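Local structure of beta-galactosidase (Bacillus circulans subsp. alkalophilus, 3TTY) at residues Y277-M280 with D281-F284; G311-N314 with W315-Y318; G325-R328 with L329-Q333. The protein hydrolyses terminal beta-linked galactose residues from galactosides, with a TIM-barrel glycoside hydrolase domain that binds galactose in its pocket. All blocks are in the same frame, centred on the assembly; numbering follows the deposited sequence.

Interaction 1. Residues Y277-M280 with D281-F284. With GLA (alpha-D-galactopyranose), chain H.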
loop_
_atom_site.group_PDB
_atom_site.type_symbol
_atom_site.label_atom_id
_atom_site.label_comp_id
_atom_site.label_asym_id
_atom_site.label_seq_id
_atom_site.Cartn_x
_atom_site.Cartn_y
_atom_site.Cartn_z
ATOM N N TYR A 277 2.493 -25.450 6.244
ATOM C CA TYR A 277 3.504 -24.488 6.675
ATOM C C TYR A 277 2.945 -23.461 7.649
ATOM O O TYR A 277 2.649 -22.330 7.264
ATOM C CB TYR A 277 4.110 -23.778 5.464
ATOM C CG TYR A 277 4.939 -24.711 4.599
ATOM C CD1 TYR A 277 6.283 -24.930 4.874
ATOM C CD2 TYR A 277 4.371 -25.384 3.519
ATOM C CE1 TYR A 277 7.043 -25.786 4.087
ATOM C CE2 TYR A 277 5.122 -26.239 2.733
ATOM C CZ TYR A 277 6.456 -26.436 3.024
ATOM O OH TYR A 277 7.208 -27.290 2.251
ATOM N N PRO A 278 2.779 -23.856 8.918
ATOM C CA PRO A 278 2.281 -22.871 9.879
ATOM C C PRO A 278 3.406 -21.945 10.253
ATOM O O PRO A 278 4.562 -22.383 10.282
ATOM C CB PRO A 278 1.889 -23.718 11.098
ATOM C CG PRO A 278 1.787 -25.118 10.598
ATOM C CD PRO A 278 2.804 -25.212 9.482
ATOM N N SER A 279 3.079 -20.690 10.531
ATOM C CA SER A 279 4.029 -19.767 11.138
ATOM C C SER A 279 4.018 -19.902 12.661
ATOM O O SER A 279 3.111 -20.496 13.236
ATOM C CB SER A 279 3.707 -18.326 10.728
ATOM O OG SER A 279 3.985 -18.139 9.348
ATOM N N MET A 280 5.047 -19.369 13.307
ATOM C CA MET A 280 5.074 -19.234 14.758
ATOM C C MET A 280 3.733 -18.651 15.220
ATOM O O MET A 280 3.263 -18.926 16.329
ATOM C CB MET A 280 6.221 -18.290 15.136
ATOM C CG MET A 280 6.403 -18.014 16.629
ATOM S SD MET A 280 7.648 -19.076 17.401
ATOM C CE MET A 280 6.568 -20.145 18.345
ATOM N N ASP A 281 3.121 -17.887 14.312
ATOM C CA ASP A 281 1.975 -17.013 14.557
ATOM C C ASP A 281 0.610 -17.663 14.341
ATOM O O ASP A 281 -0.422 -17.087 14.690
ATOM C CB ASP A 281 2.068 -15.829 13.585
ATOM C CG ASP A 281 2.130 -14.500 14.290
ATOM O OD1 ASP A 281 2.423 -14.494 15.508
ATOM O OD2 ASP A 281 1.894 -13.463 13.630
ATOM N N THR A 282 0.599 -18.838 13.726
ATOM C CA THR A 282 -0.649 -19.471 13.296
ATOM C C THR A 282 -1.340 -20.206 14.446
ATOM O O THR A 282 -0.715 -20.996 15.143
ATOM C CB THR A 282 -0.377 -20.454 12.126
ATOM O OG1 THR A 282 0.213 -19.738 11.034
ATOM C CG2 THR A 282 -1.664 -21.137 11.649
ATOM N N PRO A 283 -2.637 -19.947 14.649
ATOM C CA PRO A 283 -3.371 -20.701 15.674
ATOM C C PRO A 283 -3.290 -22.216 15.462
ATOM O O PRO A 283 -3.560 -22.717 14.364
ATOM C CB PRO A 283 -4.811 -20.212 15.504
ATOM C CG PRO A 283 -4.675 -18.856 14.898
ATOM C CD PRO A 283 -3.473 -18.925 14.001
ATOM N N PHE A 284 -2.926 -22.942 16.511
ATOM C CA PHE A 284 -2.785 -24.399 16.406
ATOM C C PHE A 284 -4.093 -25.064 15.959
ATOM O O PHE A 284 -4.067 -26.059 15.223
ATOM C CB PHE A 284 -2.269 -24.998 17.723
ATOM C CG PHE A 284 -1.108 -24.232 18.320
ATOM C CD1 PHE A 284 -1.051 -23.979 19.684
ATOM C CD2 PHE A 284 -0.078 -23.754 17.508
ATOM C CE1 PHE A 284 0.013 -23.277 20.228
ATOM C CE2 PHE A 284 0.991 -23.041 18.046
ATOM C CZ PHE A 284 1.037 -22.806 19.405
HETATM C C1 GLA H . 5.645 -25.294 -1.411
HETATM C C2 GLA H . 6.290 -25.955 -2.654
HETATM C C3 GLA H . 7.710 -26.485 -2.385
HETATM C C4 GLA H . 8.491 -25.382 -1.686
HETATM C C5 GLA H . 7.724 -24.921 -0.443
HETATM C C6 GLA H . 8.568 -23.867 0.284
HETATM O O1 GLA H . 5.265 -26.196 -0.356
HETATM O O2 GLA H . 5.481 -27.022 -3.121
HETATM O O3 GLA H . 8.395 -26.829 -3.602
HETATM O O4 GLA H . 8.583 -24.307 -2.612
HETATM O O5 GLA H . 6.497 -24.306 -0.849
HETATM O O6 GLA H . 8.091 -23.693 1.625
HETATM O O HOH W 1 1.514 -22.353 14.389
#

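Interaction 2. Residues G311-N314 with W315-Y318. With GLA (alpha-D-galactopyranose), chain H.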
loop_
_atom_site.group_PDB
_atom_site.type_symbol
_atom_site.label_atom_id
_atom_site.label_comp_id
_atom_site.label_asym_id
_atom_site.label_seq_id
_atom_site.Cartn_x
_atom_site.Cartn_y
_atom_site.Cartn_z
ATOM N N GLY A 311 12.426 -27.455 9.782
ATOM C CA GLY A 311 12.829 -26.362 10.657
ATOM C C GLY A 311 12.172 -25.031 10.305
ATOM O O GLY A 311 11.002 -24.798 10.622
ATOM N N VAL A 312 12.924 -24.150 9.645
ATOM C CA VAL A 312 12.395 -22.847 9.236
ATOM C C VAL A 312 11.811 -22.861 7.818
ATOM O O VAL A 312 12.044 -23.788 7.047
ATOM C CB VAL A 312 13.476 -21.757 9.310
ATOM C CG1 VAL A 312 13.995 -21.628 10.740
ATOM C CG2 VAL A 312 14.608 -22.064 8.346
ATOM N N GLN A 313 11.047 -21.825 7.485
ATOM C CA GLN A 313 10.572 -21.633 6.124
ATOM C C GLN A 313 10.949 -20.223 5.676
ATOM O O GLN A 313 10.614 -19.238 6.331
ATOM C CB GLN A 313 9.054 -21.832 6.016
ATOM C CG GLN A 313 8.508 -21.621 4.575
ATOM C CD GLN A 313 6.981 -21.522 4.524
ATOM O OE1 GLN A 313 6.358 -21.795 3.491
ATOM N NE2 GLN A 313 6.378 -21.137 5.640
ATOM N N ASN A 314 11.659 -20.135 4.561
ATOM C CA ASN A 314 12.182 -18.869 4.096
ATOM C C ASN A 314 11.077 -17.876 3.766
ATOM O O ASN A 314 11.266 -16.675 3.926
ATOM C CB ASN A 314 13.037 -19.096 2.866
ATOM C CG ASN A 314 12.248 -19.704 1.733
ATOM O OD1 ASN A 314 11.837 -20.862 1.804
ATOM N ND2 ASN A 314 12.043 -18.933 0.672
ATOM N N TRP A 315 9.927 -18.387 3.318
ATOM C CA TRP A 315 8.821 -17.536 2.872
ATOM C C TRP A 315 8.127 -16.753 3.985
ATOM O O TRP A 315 7.480 -15.757 3.719
ATOM C CB TRP A 315 7.793 -18.349 2.072
ATOM C CG TRP A 315 8.397 -18.977 0.842
ATOM C CD1 TRP A 315 8.792 -20.284 0.688
ATOM C CD2 TRP A 315 8.711 -18.317 -0.389
ATOM N NE1 TRP A 315 9.323 -20.473 -0.571
ATOM C CE2 TRP A 315 9.278 -19.284 -1.253
ATOM C CE3 TRP A 315 8.563 -17.001 -0.852
ATOM C CZ2 TRP A 315 9.690 -18.976 -2.552
ATOM C CZ3 TRP A 315 8.972 -16.699 -2.144
ATOM C CH2 TRP A 315 9.530 -17.681 -2.977
ATOM N N GLN A 316 8.264 -17.187 5.231
ATOM C CA GLN A 316 7.625 -16.465 6.323
ATOM C C GLN A 316 8.355 -15.137 6.577
ATOM O O GLN A 316 9.571 -15.051 6.458
ATOM C CB GLN A 316 7.546 -17.332 7.588
ATOM C CG GLN A 316 6.748 -18.613 7.389
ATOM C CD GLN A 316 6.817 -19.581 8.567
ATOM O OE1 GLN A 316 6.361 -20.728 8.465
ATOM N NE2 GLN A 316 7.377 -19.131 9.685
ATOM N N PRO A 317 7.594 -14.091 6.913
ATOM C CA PRO A 317 8.175 -12.772 7.187
ATOM C C PRO A 317 9.332 -12.908 8.165
ATOM O O PRO A 317 10.389 -12.299 7.993
ATOM C CB PRO A 317 7.025 -12.011 7.853
ATOM C CG PRO A 317 5.770 -12.726 7.415
ATOM C CD PRO A 317 6.141 -14.151 7.165
ATOM N N TYR A 318 9.110 -13.714 9.199
ATOM C CA TYR A 318 10.131 -13.983 10.204
ATOM C C TYR A 318 10.433 -15.476 10.239
ATOM O O TYR A 318 9.600 -16.263 10.689
ATOM C CB TYR A 318 9.675 -13.460 11.566
ATOM C CG TYR A 318 9.209 -12.037 11.450
ATOM C CD1 TYR A 318 10.119 -10.992 11.478
ATOM C CD2 TYR A 318 7.862 -11.734 11.242
ATOM C CE1 TYR A 318 9.709 -9.684 11.335
ATOM C CE2 TYR A 318 7.433 -10.410 11.098
ATOM C CZ TYR A 318 8.366 -9.392 11.146
ATOM O OH TYR A 318 7.979 -8.072 11.013
HETATM C C1 GLA H . 5.645 -25.294 -1.411
HETATM C C2 GLA H . 6.290 -25.955 -2.654
HETATM C C3 GLA H . 7.710 -26.485 -2.385
HETATM C C4 GLA H . 8.491 -25.382 -1.686
HETATM C C5 GLA H . 7.724 -24.921 -0.443
HETATM C C6 GLA H . 8.568 -23.867 0.284
HETATM O O1 GLA H . 5.265 -26.196 -0.356
HETATM O O2 GLA H . 5.481 -27.022 -3.121
HETATM O O3 GLA H . 8.395 -26.829 -3.602
HETATM O O4 GLA H . 8.583 -24.307 -2.612
HETATM O O5 GLA H . 6.497 -24.306 -0.849
HETATM O O6 GLA H . 8.091 -23.693 1.625
#

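Interaction 3. Residues G325-R328 with L329-Q333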
loop_
_atom_site.group_PDB
_atom_site.type_symbol
_atom_site.label_atom_id
_atom_site.label_comp_id
_atom_site.label_asym_id
_atom_site.label_seq_id
_atom_site.Cartn_x
_atom_site.Cartn_y
_atom_site.Cartn_z
ATOM N N GLY A 325 11.165 -30.288 19.661
ATOM C CA GLY A 325 9.981 -31.119 19.764
ATOM C C GLY A 325 8.793 -30.633 18.934
ATOM O O GLY A 325 7.830 -31.375 18.730
ATOM N N VAL A 326 8.852 -29.395 18.448
ATOM C CA VAL A 326 7.703 -28.833 17.750
ATOM C C VAL A 326 7.513 -29.474 16.383
ATOM O O VAL A 326 6.389 -29.749 15.977
ATOM C CB VAL A 326 7.760 -27.298 17.666
ATOM C CG1 VAL A 326 6.731 -26.765 16.675
ATOM C CG2 VAL A 326 7.521 -26.707 19.045
ATOM N N MET A 327 8.611 -29.730 15.689
ATOM C CA MET A 327 8.540 -30.424 14.408
ATOM C C MET A 327 7.800 -31.749 14.585
ATOM O O MET A 327 6.949 -32.121 13.766
ATOM C CB MET A 327 9.951 -30.638 13.839
ATOM C CG MET A 327 10.009 -31.250 12.435
ATOM S SD MET A 327 9.635 -33.018 12.400
ATOM C CE MET A 327 10.982 -33.642 13.410
ATOM N N ARG A 328 8.104 -32.444 15.678
ATOM C CA ARG A 328 7.454 -33.721 15.990
ATOM C C ARG A 328 5.973 -33.537 16.345
ATOM O O ARG A 328 5.118 -34.279 15.867
ATOM C CB ARG A 328 8.189 -34.406 17.136
ATOM C CG ARG A 328 7.617 -35.734 17.573
ATOM C CD ARG A 328 8.581 -36.339 18.574
ATOM N NE ARG A 328 8.123 -37.592 19.158
ATOM C CZ ARG A 328 7.392 -37.670 20.267
ATOM N NH1 ARG A 328 7.018 -36.565 20.896
ATOM N NH2 ARG A 328 7.029 -38.853 20.744
ATOM N N LEU A 329 5.690 -32.548 17.191
ATOM C CA LEU A 329 4.321 -32.182 17.560
ATOM C C LEU A 329 3.443 -32.007 16.322
ATOM O O LEU A 329 2.394 -32.631 16.194
ATOM C CB LEU A 329 4.325 -30.865 18.336
ATOM C CG LEU A 329 3.420 -30.654 19.551
ATOM C CD1 LEU A 329 3.090 -29.178 19.687
ATOM C CD2 LEU A 329 2.148 -31.483 19.508
ATOM N N TRP A 330 3.899 -31.151 15.411
ATOM C CA TRP A 330 3.137 -30.785 14.217
ATOM C C TRP A 330 3.029 -31.900 13.175
ATOM O O TRP A 330 2.112 -31.887 12.348
ATOM C CB TRP A 330 3.713 -29.510 13.586
ATOM C CG TRP A 330 3.522 -28.297 14.434
ATOM C CD1 TRP A 330 2.952 -28.252 15.666
ATOM C CD2 TRP A 330 3.897 -26.950 14.112
ATOM N NE1 TRP A 330 2.936 -26.963 16.135
ATOM C CE2 TRP A 330 3.512 -26.141 15.203
ATOM C CE3 TRP A 330 4.522 -26.350 13.009
ATOM C CZ2 TRP A 330 3.732 -24.764 15.231
ATOM C CZ3 TRP A 330 4.743 -24.974 13.035
ATOM C CH2 TRP A 330 4.346 -24.196 14.140
ATOM N N SER A 331 3.965 -32.847 13.209
ATOM C CA SER A 331 3.877 -34.050 12.369
ATOM C C SER A 331 2.777 -34.981 12.868
ATOM O O SER A 331 1.962 -35.452 12.080
ATOM C CB SER A 331 5.210 -34.821 12.328
ATOM O OG SER A 331 6.273 -34.018 11.849
ATOM N N TYR A 332 2.762 -35.261 14.172
ATOM C CA TYR A 332 1.702 -36.097 14.730
ATOM C C TYR A 332 0.342 -35.398 14.722
ATOM O O TYR A 332 -0.702 -36.060 14.719
ATOM C CB TYR A 332 2.047 -36.596 16.132
ATOM C CG TYR A 332 3.069 -37.708 16.127
ATOM C CD1 TYR A 332 2.814 -38.904 15.468
ATOM C CD2 TYR A 332 4.287 -37.560 16.774
ATOM C CE1 TYR A 332 3.752 -39.927 15.447
ATOM C CE2 TYR A 332 5.224 -38.572 16.759
ATOM C CZ TYR A 332 4.950 -39.749 16.094
ATOM O OH TYR A 332 5.877 -40.754 16.091
ATOM N N GLN A 333 0.346 -34.069 14.716
ATOM C CA GLN A 333 -0.908 -33.355 14.566
ATOM C C GLN A 333 -1.520 -33.690 13.203
ATOM O O GLN A 333 -2.722 -33.923 13.104
ATOM C CB GLN A 333 -0.749 -31.842 14.741
ATOM C CG GLN A 333 -2.091 -31.126 14.947
ATOM C CD GLN A 333 -1.959 -29.618 14.905
ATOM O OE1 GLN A 333 -1.132 -29.076 14.165
ATOM N NE2 GLN A 333 -2.774 -28.927 15.705
#

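Interaction 1. Residues Y277-M280 with D281-F284
Ser-279 and Thr-282 close a type I beta turn in the loop that leads from strand 273-275 of the TIM barrel to helix 284-296. The Thr-282 side chain leans back over the turn: with OG1 anti to its own carbonyl carbon (chi1 -59°), the hydroxyl sits beside the backbone N and accepts a hydrogen bond from Ser-279 N at 3.1 Å. The return bond, from Thr-282 N to Ser-279 O, is 3.0 Å long and nearly straight at 172°. Two bonds of opposite direction thus clamp the same pair of residues. Pro-278 CB packs on Thr-282 CB at 4.1 Å, and both of these side chains also rest on Thr-287 of the following helix. At the apex, Met-280 and Asp-281 meet Leu-521 of the second subunit. Tyr-277, at the barrel end of the loop, points away from the turn, and its ring lines the sugar pocket. One face of that ring lies under galactose O6, offset toward the rim, while its OH is hydrogen-bonded to Glu-307. One water bridges the two ends of the turn, donating to Ser-279 O and to Thr-282 O, 2.7 Å from each.

Interaction 2. Residues G311-N314 with W315-Y318
The galactose pocket takes part of its wall from a type I beta turn, Gln-313 to Gln-316, in the loop after barrel strand 303-307. Here the Gln-313 side chain, extended with CG anti to the backbone N (chi1 180°), reaches the sugar with one end of its amide and Gln-316 with the other. Its OE1 accepts a weak hydrogen bond from galactose O6 at 3.2 Å, while NE2 donates to Gln-316 OE1 at 2.9 Å in a distinctly bent bond, with an N-H...O angle of 131°. The two amides stand almost perpendicular, their planes 81° apart: the acceptor lies close to the Gln-313 amide plane, whereas the donor is tilted from the Gln-316 carbonyl plane. The backbone bond closing the turn, Gln-316 N to Gln-313 O, is weak at 3.3 Å. Trp-315 presents its ring edge to galactose C6, with NE1 3.6 Å from that carbon and hydrogen-bonded to Glu-355. Over one face of the indole, 3.3 Å above its plane, sits Asn-314 ND2, which bonds to Ser-415 of the second subunit; the buried Asn-314 OD1 has no polar partner. As modelled, the bond to Gln-316 would help fix the rotation of the Gln-313 amide, so that OE1 faces the sugar hydroxymethyl group.

Interaction 3. Residues G325-R328 with L329-Q333
Val-326 lays its CG1 methyl over the indole of Trp-330, one turn further along helix 326-336, in a CH-pi contact 3.8 Å from the centroid of the five-membered ring. The methyl lies only 17° off the ring normal, and CG1 anti to the backbone N (chi1 167°) carries it along the helix to that face. Gly-325 is the N-cap, its carbonyl accepting the bond from Leu-329 N that begins the helical pattern. At Met-327 the pattern gains a side-chain donor: Ser-331 OG reaches Met-327 O at 2.8 Å, and Ser-331 N reaches the same oxygen at 3.1 Å from the opposite face of the carbonyl plane. The hydroxyl also bonds to Gln-308, immediately after barrel strand 303-307. Farther round the helix, the extended Arg-328 chain passes the ring of Tyr-332, with CG 3.8 Å from CE2. NE lies at the ring edge, in plane, and the guanidinium and ring are turned 82° to each other, CE2 lying over the guanidinium face. Both polar ends converge on Glu-382, Arg-328 NH2 by a salt bridge and Tyr-332 OH by a hydrogen bond. This shared carboxylate probably offsets the arginine charge and links helix 326-336 to helix 371-386.

In the fold
All three contacts belong to the TIM-barrel domain, but they differ in depth and chemistry. Interaction 1 is a surface turn and interaction 2 a buried one; both lie in loops following barrel strands, touch galactose and meet the second subunit. They also touch each other, Tyr-277 CD1 packing 3.4 Å from Gln-313 OE1, so the two loops form neighbouring parts of one pocket. Interaction 3 is buried in the beta-alpha-beta unit of strand 303-307, helix 326-336 and strand 339-344, held by backbone hydrogen bonds and CH-pi packing, with its ionic link made to another helix. It touches interaction 1, with Trp-330 CZ3 3.7 Å from Pro-278 CB and a probable hydrogen bond from Gln-333 NE2 to Phe-284 O, but not interaction 2.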